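Molinate hydrolase (Gulosibacter molinativorax, PDB 4UB9) hydrolyses the thiocarbamate herbicide molinate, as a zinc-binding member of the amidohydrolase family. Local coordinates at residues N290-I293 with L299-H302; E317-K322 with V359-A364. One frame throughout, in Å; residues are numbered along the deposited sequence.

Along the chain the two contacts come in series, contact 1 closing before contact 2 opens. Strand 279-282 leads into helix 286-294, whose later residues meet strand 299-301 in contact 1, closing the short turn between them and completing a beta-alpha-beta unit. The chain then forms helix 313-322 and strand 326-328, and after two further helices reaches helix 353-363, which packs back on helix 313-322 in contact 2. Neither loop encloses or crosses the other. The centres of contacts 1 and 2 lie about 13 Å apart. Helix 313-322 bridges them: Leu319 CD2 touches Met300 CE at 3.5 Å, while Lys318 NZ probably hydrogen-bonds Asn290 OD1. Helix 313-322 thus joins helices 286-294 and 353-363 outside the strands.

Contact 1 (N290-I293 with L299-H302)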
# COMPACT_ATOMS: atom_id res chain seq x y z
N ASN A 290 -9.07 -17.27 29.46
CA ASN A 290 -9.72 -18.38 30.15
C ASN A 290 -9.06 -19.70 29.80
O ASN A 290 -8.81 -20.53 30.65
CB ASN A 290 -11.20 -18.46 29.81
CG ASN A 290 -11.89 -19.59 30.56
OD1 ASN A 290 -12.05 -19.54 31.78
ND2 ASN A 290 -12.30 -20.62 29.82
N THR A 291 -8.77 -19.87 28.52
CA THR A 291 -8.14 -21.12 28.04
C THR A 291 -6.79 -21.32 28.67
O THR A 291 -6.41 -22.43 29.03
CB THR A 291 -8.06 -21.11 26.51
OG1 THR A 291 -9.39 -21.19 25.97
CG2 THR A 291 -7.25 -22.24 25.98
N ALA A 292 -6.05 -20.23 28.81
CA ALA A 292 -4.73 -20.31 29.42
C ALA A 292 -4.82 -20.72 30.90
O ALA A 292 -4.01 -21.50 31.43
CB ALA A 292 -4.01 -19.00 29.29
N ILE A 293 -5.77 -20.14 31.57
CA ILE A 293 -6.02 -20.43 32.97
C ILE A 293 -6.37 -21.91 33.17
O ILE A 293 -5.85 -22.59 34.04
CB ILE A 293 -7.18 -19.57 33.49
CG1 ILE A 293 -6.70 -18.13 33.68
CG2 ILE A 293 -7.69 -20.09 34.82
CD1 ILE A 293 -7.83 -17.14 33.86
N LEU A 299 2.90 -18.87 33.56
CA LEU A 299 2.88 -17.44 33.42
C LEU A 299 2.11 -17.05 32.18
O LEU A 299 2.39 -17.49 31.09
CB LEU A 299 4.30 -16.87 33.40
CG LEU A 299 4.36 -15.34 33.31
CD1 LEU A 299 3.74 -14.69 34.54
CD2 LEU A 299 5.80 -14.89 33.16
N MET A 300 1.18 -16.13 32.37
CA MET A 300 0.35 -15.62 31.30
C MET A 300 0.77 -14.20 30.88
O MET A 300 0.54 -13.22 31.59
CB MET A 300 -1.11 -15.67 31.75
CG MET A 300 -1.55 -17.12 31.93
SD MET A 300 -3.20 -17.30 32.59
CE MET A 300 -2.90 -16.69 34.25
N ILE A 301 1.36 -14.10 29.70
CA ILE A 301 1.87 -12.83 29.19
C ILE A 301 0.73 -11.92 28.72
O ILE A 301 -0.24 -12.35 28.08
CB ILE A 301 2.88 -13.04 28.08
CG1 ILE A 301 3.98 -13.99 28.52
CG2 ILE A 301 3.49 -11.73 27.63
CD1 ILE A 301 4.83 -13.50 29.68
N HIS A 302 0.85 -10.66 29.09
CA HIS A 302 -0.16 -9.59 28.86
C HIS A 302 -1.58 -10.07 29.04
O HIS A 302 -2.42 -9.99 28.16
CB HIS A 302 0.06 -8.74 27.60
CG HIS A 302 0.30 -9.51 26.35
ND1 HIS A 302 -0.66 -10.30 25.77
CD2 HIS A 302 1.36 -9.52 25.51
CE1 HIS A 302 -0.18 -10.83 24.66
NE2 HIS A 302 1.04 -10.37 24.47
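Met300 meets helix 286-294 with its sulfur, which touches two consecutive residues at once. SD lies 3.8 Å from Ala292 CB and equally near, 3.8 Å, to Ile293 CG1. The Ala292 methyl points at the strand and also approaches Met300 CG at 4.1 Å, whereas Ile293 presents the CG1 methylene of its longer branch, with Met300 CE 4.1 Å away. The two longer side chains cross at about a right angle, so each offers the other a short portion of its length. Met300 runs out extended from CB to the sulfur and then bends at its last torsion (chi3 -69°), which carries the terminal methyl past Ile293 toward Leu319 of helix 313-322. Replacing Met300 by alanine would take away the thioether, and Ala292 and Ile293 would probably lose their partner on the strand, with a gap opened between helix and strand. Ala292 and Met300 both touch Thr281 of strand 279-282, the first strand of the unit. Two residues along, His302 binds zinc through NE2, together with His282. No hydrogen bond joins the two segments; apolar contact around one polarisable sulfur fastens helix to strand in a buried layer, the Met300 side chain about 11 Å from the zinc ion.

Contact 2 (E317-K322 with V359-A364); sequences EKLLEK and VRMIKA
Leu319 and Met361 meet through their outermost atoms, Leu319 CD1 lying 3.8 Å from Met361 CE and 3.9 Å from Met361 SD. The CB of Leu319 already points at the other helix, and with CG anti to the carbonyl carbon (chi1 -74°) the CD1 branch reaches the thioether. Met361 takes a less direct path. Its CA-CB bond does not aim across the interface, but bends at both chi2 (-92°) and chi3 (-74°) fold the chain round and bring the sulfur and methyl closer to Leu319, the two side chains crossing at about a right angle. One residue on, Leu320 behaves differently: it leaves its helix obliquely, yet its fork reaches the end of the other segment, where CD2 lies 3.5 Å and CD1 4.1 Å from Ala364 O, in van der Waals contact. The Ala364 methyl faces helix 313-322 and rests on Ile316. Deeper in, Leu319 and Met361 both lie on Ser326 of strand 326-328, while Leu320 and Met361 share Val366 in the loop beyond. The CA atoms of Leu319 and Met361 are 9.6 Å apart and those of Leu320 and Ala364 8.3 Å, and the helices meet through a few side-chain ends, with no hydrogen bond between the segments. Such helix-to-helix packing over a barrel strand is characteristic of the outer helical layer of a TIM-barrel amidohydrolase.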
# COMPACT_ATOMS: atom_id res chain seq x y z
N GLU A 317 -11.79 -14.54 39.73
CA GLU A 317 -11.93 -15.54 40.83
C GLU A 317 -11.17 -16.83 40.57
O GLU A 317 -10.55 -17.39 41.47
CB GLU A 317 -13.40 -15.83 41.11
CG GLU A 317 -14.04 -14.74 41.96
CD GLU A 317 -15.55 -14.65 41.70
OE1 GLU A 317 -16.12 -13.56 41.90
OE2 GLU A 317 -16.16 -15.66 41.27
N LYS A 318 -11.14 -17.26 39.33
CA LYS A 318 -10.27 -18.40 38.97
C LYS A 318 -8.78 -18.12 39.23
O LYS A 318 -8.04 -19.01 39.63
CB LYS A 318 -10.40 -18.76 37.51
CG LYS A 318 -11.73 -19.35 37.13
CD LYS A 318 -11.64 -20.03 35.77
CE LYS A 318 -13.01 -20.32 35.18
NZ LYS A 318 -12.86 -21.23 34.01
N LEU A 319 -8.35 -16.90 38.95
CA LEU A 319 -6.95 -16.56 39.14
C LEU A 319 -6.61 -16.63 40.62
O LEU A 319 -5.52 -17.10 41.02
CB LEU A 319 -6.65 -15.15 38.61
CG LEU A 319 -6.60 -14.99 37.09
CD1 LEU A 319 -6.55 -13.53 36.68
CD2 LEU A 319 -5.40 -15.71 36.50
N LEU A 320 -7.51 -16.12 41.43
CA LEU A 320 -7.34 -16.12 42.89
C LEU A 320 -7.36 -17.55 43.43
O LEU A 320 -6.47 -17.97 44.14
CB LEU A 320 -8.45 -15.32 43.55
CG LEU A 320 -8.31 -13.81 43.30
CD1 LEU A 320 -9.56 -13.09 43.78
CD2 LEU A 320 -7.06 -13.21 43.95
N GLU A 321 -8.35 -18.30 43.00
CA GLU A 321 -8.53 -19.65 43.48
C GLU A 321 -7.32 -20.52 43.07
O GLU A 321 -6.80 -21.23 43.88
CB GLU A 321 -9.88 -20.19 42.95
CG GLU A 321 -10.36 -21.48 43.60
CD GLU A 321 -9.89 -22.74 42.87
OE1 GLU A 321 -9.80 -22.73 41.61
OE2 GLU A 321 -9.61 -23.75 43.56
N LYS A 322 -6.90 -20.45 41.82
CA LYS A 322 -5.77 -21.29 41.31
C LYS A 322 -4.42 -20.71 41.64
O LYS A 322 -3.43 -21.39 41.59
CB LYS A 322 -5.87 -21.52 39.81
CG LYS A 322 -6.95 -22.53 39.43
CD LYS A 322 -7.53 -22.30 38.04
CE LYS A 322 -8.32 -23.51 37.53
NZ LYS A 322 -7.38 -24.40 36.77
N VAL A 359 -6.40 -2.21 36.66
CA VAL A 359 -6.82 -1.66 37.93
C VAL A 359 -7.53 -2.70 38.79
O VAL A 359 -7.26 -2.84 39.98
CB VAL A 359 -7.77 -0.45 37.73
CG1 VAL A 359 -8.44 -0.07 39.06
CG2 VAL A 359 -7.02 0.75 37.20
N ARG A 360 -8.48 -3.40 38.17
CA ARG A 360 -9.27 -4.42 38.86
C ARG A 360 -8.42 -5.61 39.27
O ARG A 360 -8.65 -6.20 40.34
CB ARG A 360 -10.44 -4.86 38.02
CG ARG A 360 -11.45 -3.74 37.85
CD ARG A 360 -12.52 -4.09 36.82
NE ARG A 360 -13.08 -5.40 37.11
CZ ARG A 360 -13.35 -6.36 36.24
NH1 ARG A 360 -13.13 -6.22 34.94
NH2 ARG A 360 -13.84 -7.47 36.69
N MET A 361 -7.41 -5.94 38.49
CA MET A 361 -6.54 -7.02 38.87
C MET A 361 -5.75 -6.68 40.13
O MET A 361 -5.51 -7.53 41.00
CB MET A 361 -5.59 -7.37 37.74
CG MET A 361 -6.32 -7.87 36.53
SD MET A 361 -6.53 -9.65 36.45
CE MET A 361 -4.84 -10.15 36.04
N ILE A 362 -5.26 -5.47 40.16
CA ILE A 362 -4.45 -4.99 41.26
C ILE A 362 -5.33 -5.00 42.51
O ILE A 362 -4.93 -5.50 43.54
CB ILE A 362 -3.94 -3.56 41.00
CG1 ILE A 362 -2.77 -3.59 40.02
CG2 ILE A 362 -3.50 -2.86 42.30
CD1 ILE A 362 -2.57 -2.29 39.26
N LYS A 363 -6.50 -4.42 42.37
CA LYS A 363 -7.46 -4.27 43.44
C LYS A 363 -7.90 -5.60 44.01
O LYS A 363 -7.99 -5.77 45.21
CB LYS A 363 -8.69 -3.48 42.97
CG LYS A 363 -9.76 -3.30 44.05
CD LYS A 363 -9.16 -2.74 45.36
CE LYS A 363 -9.69 -3.39 46.65
NZ LYS A 363 -10.69 -2.53 47.34
N ALA A 364 -8.09 -6.58 43.15
CA ALA A 364 -8.45 -7.92 43.64
C ALA A 364 -7.27 -8.69 44.21
O ALA A 364 -7.43 -9.77 44.73
CB ALA A 364 -9.11 -8.72 42.52